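Local coordinates for extracellular solute-binding protein, family 1 (Bifidobacterium longum subsp. infantis ATCC 15697, PDB 3QUF) that probably binds a solute outside the cell for import, as an extracellular solute-binding protein of family 1, at residues Phe111-Phe120 with Thr129-Trp137; Val46-Ile57 with Lys319-Gly329. One frame throughout, in Å; residues are numbered along the deposited sequence.

In the fold
Two ways of closing a fold on itself appear here side by side. Interaction 1, between 111-120 and 129-137, is a short-range and buried contact, made where a loop folds over the chain leading into strand 135-144; a selenomethionine, a proline and aromatic rims do the work. Interaction 2 brings together segments more than 260 residues apart, helix 40-53 against helices 311-324 and 327-337; F50 and F320 are buried, and Y323 leads out toward the more exposed margin of lysines, acids and a water. The two meet on helix 311-324 and the turn after it: N325 ND2 probably donates to the carbonyl oxygens of F111 and D113, and L321 O packs on M132 CE.

Interaction 1: residues Phe111-Phe120 with Thr129-Trp137; sequences FLDGIDDTNF and TYGMPVSAW. With SO4 (sulfate ion), chain D.
M132, a selenomethionine, reaches into the loop 111-120, and its side chain meets a different neighbour at almost every step. CB lies 3.9 Å from L112 CD2 and also faces the rim of the F120 ring. With CG anti to the backbone N (chi1 169°), the chain runs on to where CG meets I115 CD1 at 3.8 Å, the two side chains crossing at about a right angle. SE then arrives at the edge of the F111 ring, near its plane and 4.0 Å from CD1, a Met-aromatic contact made at the rim and not over the face. A bend at chi3 (73°) turns the terminal CE toward L321 of helix 311-324, which also packs against F111. The loop holding these partners follows helix 94-100, while the segment 129-137 runs into strand 135-144 of the large mixed sheet, so the contact lays irregular chain over the entrance to a central strand. F120 works by its edge too: CD1 sits 3.5 Å from G131 O, in the ring plane, while T129 CG2 approaches the same carbon obliquely. P133 fits beside it, CD at 3.8 Å from F120 CE1 and CG against N119 O. G131 O and P133 O are buried here without a polar partner. At the outer turn, a type II turn from L112 to I115, G114 N donates a nearly straight bond of 2.7 Å to O1 of a sulfate, probably from the crystallisation liquor.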
loop_
_atom_site.group_PDB
_atom_site.type_symbol
_atom_site.label_atom_id
_atom_site.label_comp_id
_atom_site.label_asym_id
_atom_site.label_seq_id
_atom_site.Cartn_x
_atom_site.Cartn_y
_atom_site.Cartn_z
ATOM N N PHE A 111 23.048 6.187 -2.099
ATOM C CA PHE A 111 21.797 6.863 -2.359
ATOM C C PHE A 111 20.560 6.202 -1.718
ATOM O O PHE A 111 19.473 6.785 -1.683
ATOM C CB PHE A 111 21.587 7.123 -3.871
ATOM C CG PHE A 111 21.484 5.875 -4.745
ATOM C CD1 PHE A 111 20.348 5.080 -4.755
ATOM C CD2 PHE A 111 22.504 5.563 -5.618
ATOM C CE1 PHE A 111 20.267 3.974 -5.556
ATOM C CE2 PHE A 111 22.421 4.485 -6.433
ATOM C CZ PHE A 111 21.307 3.679 -6.419
ATOM N N LEU A 112 20.730 4.996 -1.169
ATOM C CA LEU A 112 19.686 4.336 -0.413
ATOM C C LEU A 112 19.574 4.823 1.023
ATOM O O LEU A 112 18.617 4.505 1.702
ATOM C CB LEU A 112 19.887 2.834 -0.384
ATOM C CG LEU A 112 20.044 2.122 -1.721
ATOM C CD1 LEU A 112 20.404 0.654 -1.468
ATOM C CD2 LEU A 112 18.775 2.285 -2.568
ATOM N N ASP A 113 20.558 5.586 1.508
ATOM C CA ASP A 113 20.579 5.927 2.906
ATOM C C ASP A 113 19.380 6.821 3.251
ATOM O O ASP A 113 18.921 7.650 2.441
ATOM C CB ASP A 113 21.919 6.560 3.290
ATOM C CG ASP A 113 23.080 5.568 3.256
ATOM O OD1 ASP A 113 22.888 4.331 3.250
ATOM O OD2 ASP A 113 24.221 6.047 3.283
ATOM N N GLY A 114 18.804 6.587 4.436
ATOM C CA GLY A 114 17.686 7.390 4.931
ATOM C C GLY A 114 16.342 6.696 4.806
ATOM O O GLY A 114 15.338 7.150 5.359
ATOM N N ILE A 115 16.310 5.591 4.048
ATOM C CA ILE A 115 15.097 4.829 3.848
ATOM C C ILE A 115 15.204 3.543 4.636
ATOM O O ILE A 115 16.165 2.776 4.477
ATOM C CB ILE A 115 14.929 4.489 2.342
ATOM C CG1 ILE A 115 14.908 5.767 1.501
ATOM C CG2 ILE A 115 13.676 3.597 2.095
ATOM C CD1 ILE A 115 15.088 5.576 0.018
ATOM N N ASP A 116 14.241 3.293 5.511
ATOM C CA ASP A 116 14.361 2.140 6.412
ATOM C C ASP A 116 14.431 0.823 5.620
ATOM O O ASP A 116 13.792 0.640 4.600
ATOM C CB ASP A 116 13.190 2.118 7.419
ATOM C CG ASP A 116 13.270 3.233 8.482
ATOM O OD1 ASP A 116 14.328 3.912 8.612
ATOM O OD2 ASP A 116 12.267 3.427 9.226
ATOM N N ASP A 117 15.254 -0.108 6.131
ATOM C CA ASP A 117 15.536 -1.351 5.391
ATOM C C ASP A 117 14.289 -2.197 5.056
ATOM O O ASP A 117 14.249 -2.889 4.035
ATOM C CB ASP A 117 16.552 -2.143 6.165
ATOM C CG ASP A 117 17.967 -1.571 6.035
ATOM O OD1 ASP A 117 18.206 -0.664 5.206
ATOM O OD2 ASP A 117 18.864 -2.080 6.751
ATOM N N THR A 118 13.250 -2.158 5.888
ATOM C CA THR A 118 12.026 -2.901 5.621
ATOM C C THR A 118 11.350 -2.480 4.335
ATOM O O THR A 118 10.592 -3.264 3.733
ATOM C CB THR A 118 11.012 -2.730 6.759
ATOM O OG1 THR A 118 10.923 -1.355 7.141
ATOM C CG2 THR A 118 11.457 -3.543 7.988
ATOM N N ASN A 119 11.623 -1.253 3.890
ATOM C CA ASN A 119 11.041 -0.759 2.632
ATOM C C ASN A 119 11.622 -1.396 1.363
ATOM O O ASN A 119 11.089 -1.202 0.254
ATOM C CB ASN A 119 11.149 0.746 2.560
ATOM C CG ASN A 119 10.350 1.414 3.617
ATOM O OD1 ASN A 119 9.145 1.140 3.767
ATOM N ND2 ASN A 119 11.001 2.279 4.399
ATOM N N PHE A 120 12.719 -2.141 1.513
ATOM C CA PHE A 120 13.353 -2.757 0.337
ATOM C C PHE A 120 12.917 -4.190 0.106
ATOM O O PHE A 120 13.253 -4.761 -0.914
ATOM C CB PHE A 120 14.863 -2.643 0.417
ATOM C CG PHE A 120 15.337 -1.218 0.372
ATOM C CD1 PHE A 120 15.400 -0.545 -0.832
ATOM C CD2 PHE A 120 15.672 -0.541 1.508
ATOM C CE1 PHE A 120 15.842 0.775 -0.854
ATOM C CE2 PHE A 120 16.085 0.798 1.457
ATOM C CZ PHE A 120 16.159 1.422 0.281
ATOM N N THR A 129 19.301 -5.953 -3.482
ATOM C CA THR A 129 18.354 -4.883 -3.752
ATOM C C THR A 129 18.411 -4.455 -5.212
ATOM O O THR A 129 19.477 -4.130 -5.719
ATOM C CB THR A 129 18.661 -3.684 -2.831
ATOM O OG1 THR A 129 18.561 -4.122 -1.460
ATOM C CG2 THR A 129 17.625 -2.584 -3.025
ATOM N N TYR A 130 17.234 -4.423 -5.835
ATOM C CA TYR A 130 17.080 -4.095 -7.258
ATOM C C TYR A 130 16.234 -2.883 -7.507
ATOM O O TYR A 130 16.073 -2.475 -8.670
ATOM C CB TYR A 130 16.484 -5.292 -8.000
ATOM C CG TYR A 130 17.432 -6.441 -8.070
ATOM C CD1 TYR A 130 18.501 -6.446 -8.995
ATOM C CD2 TYR A 130 17.289 -7.524 -7.219
ATOM C CE1 TYR A 130 19.390 -7.513 -9.059
ATOM C CE2 TYR A 130 18.182 -8.610 -7.282
ATOM C CZ TYR A 130 19.235 -8.576 -8.193
ATOM O OH TYR A 130 20.130 -9.620 -8.250
ATOM N N GLY A 131 15.685 -2.266 -6.469
ATOM C CA GLY A 131 14.844 -1.061 -6.658
ATOM C C GLY A 131 14.777 -0.266 -5.375
ATOM O O GLY A 131 15.031 -0.800 -4.260
HETATM N N MSE A 132 14.432 1.010 -5.528
HETATM C CA MSE A 132 14.348 1.900 -4.405
HETATM C C MSE A 132 13.017 2.626 -4.430
HETATM O O MSE A 132 12.751 3.383 -5.376
HETATM C CB MSE A 132 15.488 2.953 -4.464
HETATM C CG MSE A 132 15.302 4.071 -3.457
HETATM SE SE MSE A 132 16.556 5.548 -3.716
HETATM C CE MSE A 132 15.753 6.254 -5.248
ATOM N N PRO A 133 12.180 2.434 -3.395
ATOM C CA PRO A 133 11.011 3.274 -3.209
ATOM C C PRO A 133 11.387 4.513 -2.416
ATOM O O PRO A 133 12.261 4.458 -1.546
ATOM C CB PRO A 133 10.098 2.400 -2.357
ATOM C CG PRO A 133 11.031 1.591 -1.520
ATOM C CD PRO A 133 12.373 1.525 -2.245
ATOM N N VAL A 134 10.749 5.630 -2.729
ATOM C CA VAL A 134 10.939 6.817 -1.950
ATOM C C VAL A 134 9.655 7.385 -1.353
ATOM O O VAL A 134 9.724 8.362 -0.590
ATOM C CB VAL A 134 11.654 7.918 -2.736
ATOM C CG1 VAL A 134 13.065 7.417 -3.140
ATOM C CG2 VAL A 134 10.807 8.357 -3.967
ATOM N N SER A 135 8.519 6.778 -1.661
ATOM C CA SER A 135 7.243 7.340 -1.250
ATOM C C SER A 135 6.243 6.233 -1.045
ATOM O O SER A 135 6.443 5.104 -1.508
ATOM C CB SER A 135 6.738 8.335 -2.275
ATOM O OG SER A 135 6.548 7.690 -3.487
ATOM N N ALA A 136 5.159 6.561 -0.340
ATOM C CA ALA A 136 4.196 5.563 0.096
ATOM C C ALA A 136 2.832 6.199 0.204
ATOM O O ALA A 136 2.680 7.408 0.352
ATOM C CB ALA A 136 4.596 4.977 1.454
ATOM N N TRP A 137 1.837 5.347 0.147
ATOM C CA TRP A 137 0.479 5.706 0.480
ATOM C C TRP A 137 0.081 5.021 1.780
ATOM O O TRP A 137 0.684 4.006 2.161
ATOM C CB TRP A 137 -0.443 5.237 -0.639
ATOM C CG TRP A 137 -0.501 3.738 -0.801
ATOM C CD1 TRP A 137 0.310 2.938 -1.573
ATOM C CD2 TRP A 137 -1.420 2.841 -0.155
ATOM N NE1 TRP A 137 -0.010 1.618 -1.414
ATOM C CE2 TRP A 137 -1.098 1.528 -0.583
ATOM C CE3 TRP A 137 -2.488 3.021 0.718
ATOM C CZ2 TRP A 137 -1.778 0.416 -0.121
ATOM C CZ3 TRP A 137 -3.181 1.897 1.175
ATOM C CH2 TRP A 137 -2.817 0.618 0.756
HETATM S S SO4 D . 20.177 4.850 6.957
HETATM O O1 SO4 D . 19.515 4.339 5.765
HETATM O O2 SO4 D . 20.437 3.738 7.869
HETATM O O3 SO4 D . 21.443 5.488 6.592
HETATM O O4 SO4 D . 19.310 5.824 7.623
#

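Interaction 2: residues Val46-Ile57 with Lys319-Gly329; sequences VVKGFEKKNPDI and KFLAYLNSEEG. With SO4 (sulfate ion), chain C.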
loop_
_atom_site.group_PDB
_atom_site.type_symbol
_atom_site.label_atom_id
_atom_site.label_comp_id
_atom_site.label_asym_id
_atom_site.label_seq_id
_atom_site.Cartn_x
_atom_site.Cartn_y
_atom_site.Cartn_z
ATOM N N VAL A 46 10.319 16.716 -10.641
ATOM C CA VAL A 46 11.539 16.005 -10.283
ATOM C C VAL A 46 12.497 15.981 -11.485
ATOM O O VAL A 46 13.689 16.318 -11.374
ATOM C CB VAL A 46 11.246 14.544 -9.802
ATOM C CG1 VAL A 46 12.537 13.772 -9.573
ATOM C CG2 VAL A 46 10.406 14.552 -8.537
ATOM N N VAL A 47 11.977 15.589 -12.639
ATOM C CA VAL A 47 12.772 15.537 -13.871
ATOM C C VAL A 47 13.386 16.910 -14.169
ATOM O O VAL A 47 14.579 17.007 -14.400
ATOM C CB VAL A 47 11.948 14.939 -15.028
ATOM C CG1 VAL A 47 12.672 15.065 -16.385
ATOM C CG2 VAL A 47 11.705 13.459 -14.744
ATOM N N LYS A 48 12.559 17.950 -14.117
ATOM C CA LYS A 48 13.004 19.318 -14.416
ATOM C C LYS A 48 14.115 19.753 -13.478
ATOM O O LYS A 48 15.158 20.265 -13.910
ATOM C CB LYS A 48 11.818 20.277 -14.376
ATOM C CG LYS A 48 10.899 20.116 -15.585
ATOM C CD LYS A 48 9.733 21.144 -15.568
ATOM C CE LYS A 48 8.398 20.574 -16.168
ATOM N NZ LYS A 48 7.420 19.946 -15.169
ATOM N N GLY A 49 13.912 19.509 -12.191
ATOM C CA GLY A 49 14.908 19.870 -11.182
ATOM C C GLY A 49 16.204 19.142 -11.373
ATOM O O GLY A 49 17.280 19.729 -11.300
ATOM N N PHE A 50 16.118 17.852 -11.668
ATOM C CA PHE A 50 17.314 17.087 -11.905
ATOM C C PHE A 50 18.116 17.625 -13.085
ATOM O O PHE A 50 19.319 17.815 -12.985
ATOM C CB PHE A 50 16.956 15.619 -12.155
ATOM C CG PHE A 50 18.141 14.781 -12.525
ATOM C CD1 PHE A 50 19.056 14.389 -11.564
ATOM C CD2 PHE A 50 18.374 14.405 -13.857
ATOM C CE1 PHE A 50 20.172 13.576 -11.905
ATOM C CE2 PHE A 50 19.463 13.611 -14.183
ATOM C CZ PHE A 50 20.368 13.219 -13.200
ATOM N N GLU A 51 17.438 17.843 -14.200
ATOM C CA GLU A 51 18.106 18.347 -15.423
ATOM C C GLU A 51 18.809 19.670 -15.167
ATOM O O GLU A 51 19.948 19.884 -15.604
ATOM C CB GLU A 51 17.082 18.466 -16.554
ATOM C CG GLU A 51 16.651 17.066 -17.097
ATOM C CD GLU A 51 15.441 17.095 -18.062
ATOM O OE1 GLU A 51 14.673 18.084 -18.101
ATOM O OE2 GLU A 51 15.228 16.072 -18.750
ATOM N N LYS A 52 18.119 20.561 -14.468
ATOM C CA LYS A 52 18.658 21.871 -14.145
ATOM C C LYS A 52 19.974 21.784 -13.378
ATOM O O LYS A 52 20.899 22.583 -13.603
ATOM C CB LYS A 52 17.613 22.628 -13.312
ATOM C CG LYS A 52 17.956 23.992 -13.002
ATOM C CD LYS A 52 16.715 24.885 -12.862
ATOM C CE LYS A 52 15.980 24.741 -11.629
ATOM N NZ LYS A 52 15.027 25.897 -11.556
ATOM N N LYS A 53 20.053 20.811 -12.471
ATOM C CA LYS A 53 21.207 20.645 -11.580
ATOM C C LYS A 53 22.315 19.712 -12.077
ATOM O O LYS A 53 23.383 19.665 -11.478
ATOM C CB LYS A 53 20.707 20.230 -10.191
ATOM C CG LYS A 53 19.584 21.201 -9.726
ATOM C CD LYS A 53 19.424 21.372 -8.200
ATOM C CE LYS A 53 18.487 22.586 -7.825
ATOM N NZ LYS A 53 18.607 23.774 -8.781
ATOM N N ASN A 54 22.095 19.032 -13.215
ATOM C CA ASN A 54 23.051 18.090 -13.766
ATOM C C ASN A 54 23.263 18.342 -15.253
ATOM O O ASN A 54 22.653 17.690 -16.111
ATOM C CB ASN A 54 22.534 16.684 -13.516
ATOM C CG ASN A 54 22.496 16.359 -12.056
ATOM O OD1 ASN A 54 23.500 15.924 -11.496
ATOM N ND2 ASN A 54 21.369 16.627 -11.417
ATOM N N PRO A 55 24.124 19.319 -15.561
ATOM C CA PRO A 55 24.205 19.826 -16.913
ATOM C C PRO A 55 24.841 18.848 -17.871
ATOM O O PRO A 55 24.661 18.990 -19.060
ATOM C CB PRO A 55 25.065 21.082 -16.754
ATOM C CG PRO A 55 25.877 20.819 -15.553
ATOM C CD PRO A 55 24.968 20.107 -14.637
ATOM N N ASP A 56 25.606 17.885 -17.340
ATOM C CA ASP A 56 26.321 16.855 -18.036
ATOM C C ASP A 56 25.429 15.657 -18.391
ATOM O O ASP A 56 25.907 14.710 -18.993
ATOM C CB ASP A 56 27.449 16.361 -17.093
ATOM C CG ASP A 56 26.928 15.828 -15.715
ATOM O OD1 ASP A 56 26.145 16.508 -14.955
ATOM O OD2 ASP A 56 27.311 14.662 -15.399
ATOM N N ILE A 57 24.185 15.661 -17.923
ATOM C CA ILE A 57 23.284 14.511 -18.154
ATOM C C ILE A 57 22.090 14.956 -18.947
ATOM O O ILE A 57 21.443 15.944 -18.574
ATOM C CB ILE A 57 22.869 13.850 -16.843
ATOM C CG1 ILE A 57 24.140 13.388 -16.102
ATOM C CG2 ILE A 57 21.805 12.673 -17.086
ATOM C CD1 ILE A 57 23.939 12.886 -14.716
ATOM N N LYS A 319 22.943 9.038 -10.229
ATOM C CA LYS A 319 22.733 10.451 -9.836
ATOM C C LYS A 319 21.252 10.836 -9.824
ATOM O O LYS A 319 20.814 11.617 -8.983
ATOM C CB LYS A 319 23.526 11.397 -10.739
ATOM C CG LYS A 319 25.012 11.368 -10.462
ATOM C CD LYS A 319 25.731 12.443 -11.290
ATOM C CE LYS A 319 27.242 12.475 -11.043
ATOM N NZ LYS A 319 27.835 13.786 -11.502
ATOM N N PHE A 320 20.462 10.285 -10.740
ATOM C CA PHE A 320 19.034 10.517 -10.742
ATOM C C PHE A 320 18.340 9.899 -9.522
ATOM O O PHE A 320 17.580 10.576 -8.825
ATOM C CB PHE A 320 18.386 10.009 -12.015
ATOM C CG PHE A 320 16.921 10.300 -12.086
ATOM C CD1 PHE A 320 16.455 11.593 -12.255
ATOM C CD2 PHE A 320 15.997 9.278 -11.950
ATOM C CE1 PHE A 320 15.109 11.841 -12.292
ATOM C CE2 PHE A 320 14.647 9.520 -12.032
ATOM C CZ PHE A 320 14.188 10.782 -12.187
ATOM N N LEU A 321 18.707 8.658 -9.183
ATOM C CA LEU A 321 18.166 8.020 -7.965
ATOM C C LEU A 321 18.571 8.782 -6.720
ATOM O O LEU A 321 17.753 8.966 -5.813
ATOM C CB LEU A 321 18.532 6.536 -7.912
ATOM C CG LEU A 321 17.512 5.623 -8.643
ATOM C CD1 LEU A 321 17.424 5.813 -10.081
ATOM C CD2 LEU A 321 17.833 4.126 -8.358
ATOM N N ALA A 322 19.793 9.279 -6.691
ATOM C CA ALA A 322 20.260 10.085 -5.575
ATOM C C ALA A 322 19.479 11.365 -5.434
ATOM O O ALA A 322 19.217 11.805 -4.316
ATOM C CB ALA A 322 21.762 10.382 -5.716
ATOM N N TYR A 323 19.150 11.997 -6.572
ATOM C CA TYR A 323 18.332 13.201 -6.565
ATOM C C TYR A 323 16.928 12.936 -6.079
ATOM O O TYR A 323 16.335 13.736 -5.325
ATOM C CB TYR A 323 18.302 13.823 -7.976
ATOM C CG TYR A 323 17.479 15.092 -8.021
ATOM C CD1 TYR A 323 17.999 16.287 -7.570
ATOM C CD2 TYR A 323 16.187 15.076 -8.465
ATOM C CE1 TYR A 323 17.244 17.445 -7.606
ATOM C CE2 TYR A 323 15.404 16.240 -8.490
ATOM C CZ TYR A 323 15.953 17.402 -8.048
ATOM O OH TYR A 323 15.236 18.578 -8.062
ATOM N N LEU A 324 16.347 11.836 -6.525
ATOM C CA LEU A 324 15.014 11.407 -6.062
ATOM C C LEU A 324 15.010 11.295 -4.543
ATOM O O LEU A 324 14.106 11.820 -3.876
ATOM C CB LEU A 324 14.595 10.065 -6.673
ATOM C CG LEU A 324 13.923 10.048 -8.048
ATOM C CD1 LEU A 324 13.973 8.634 -8.671
ATOM C CD2 LEU A 324 12.508 10.517 -7.945
ATOM N N ASN A 325 16.030 10.648 -4.008
ATOM C CA ASN A 325 16.250 10.570 -2.547
ATOM C C ASN A 325 17.103 11.706 -2.017
ATOM O O ASN A 325 18.174 11.490 -1.443
ATOM C CB ASN A 325 16.823 9.215 -2.137
ATOM C CG ASN A 325 16.831 9.021 -0.634
ATOM O OD1 ASN A 325 16.120 9.723 0.092
ATOM N ND2 ASN A 325 17.719 8.184 -0.154
ATOM N N SER A 326 16.611 12.923 -2.236
ATOM C CA SER A 326 17.181 14.162 -1.705
ATOM C C SER A 326 16.005 15.035 -1.237
ATOM O O SER A 326 14.872 14.843 -1.628
ATOM C CB SER A 326 17.995 14.923 -2.764
ATOM O OG SER A 326 17.188 15.550 -3.772
ATOM N N GLU A 327 16.289 16.027 -0.412
ATOM C CA GLU A 327 15.236 16.855 0.148
ATOM C C GLU A 327 14.419 17.537 -0.972
ATOM O O GLU A 327 13.205 17.486 -0.969
ATOM C CB GLU A 327 15.843 17.870 1.116
ATOM C CG GLU A 327 14.816 18.581 1.965
ATOM C CD GLU A 327 15.451 19.589 2.915
ATOM O OE1 GLU A 327 16.696 19.802 2.884
ATOM O OE2 GLU A 327 14.704 20.169 3.704
ATOM N N GLU A 328 15.099 18.066 -1.969
ATOM C CA GLU A 328 14.446 18.751 -3.067
ATOM C C GLU A 328 13.621 17.783 -3.891
ATOM O O GLU A 328 12.467 18.059 -4.227
ATOM C CB GLU A 328 15.499 19.428 -3.950
ATOM C CG GLU A 328 14.922 20.225 -5.059
ATOM C CD GLU A 328 16.001 20.995 -5.822
ATOM O OE1 GLU A 328 16.614 21.883 -5.190
ATOM O OE2 GLU A 328 16.224 20.693 -7.023
ATOM N N GLY A 329 14.217 16.642 -4.219
ATOM C CA GLY A 329 13.511 15.622 -5.007
ATOM C C GLY A 329 12.285 15.073 -4.325
ATOM O O GLY A 329 11.230 14.912 -4.932
HETATM S S SO4 C . 19.665 16.163 0.713
HETATM O O1 SO4 C . 18.346 15.706 1.097
HETATM O O2 SO4 C . 20.367 15.178 -0.144
HETATM O O3 SO4 C . 19.578 17.449 0.015
HETATM O O4 SO4 C . 20.437 16.304 1.949
HETATM O O HOH W 1 26.051 16.104 -12.209
#
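An aromatic cluster of F50, F320 and Y323 forms the heart of this contact, in which helix 40-53 packs on helix 311-324 and the start of helix 327-337, the short segments 46-53 and 319-324 crossing at 121°. F320 turns its edge to one face of F50 in a T-shaped pair, planes at 87° and CD1 3.6 Å from F50 CG. F50 in turn points its own edge at the face of Y323 in an offset edge-to-face pair, with F50 CB over that face in a CH-pi contact. Having CG anti to the backbone N (chi1 175°) puts one face of the F50 ring against F320 and its edge toward Y323, while N54 CB lies over the other face. V46 is a knob in a hole formed by F320, Y323, L324 and G329, its CG1 3.6 Å from L324 CD2. On the near side of helix 40-53, Y323 OH lies 3.4 Å from G49 CA, where a side chain on G49 would clash, and donates a hydrogen bond to the anti lone pair of E328 OE2. A leucine in place of Y323 would probably leave E328 OE2 without its hydroxyl partner and F50 CB without a ring face to rest on. K53 CE also packs on E328 OE2, the charges being too far apart for a salt bridge. At the more exposed edge of the contact one water donates to N54 OD1 and D56 OD1 and accepts from K319 NZ, 3.0 Å away.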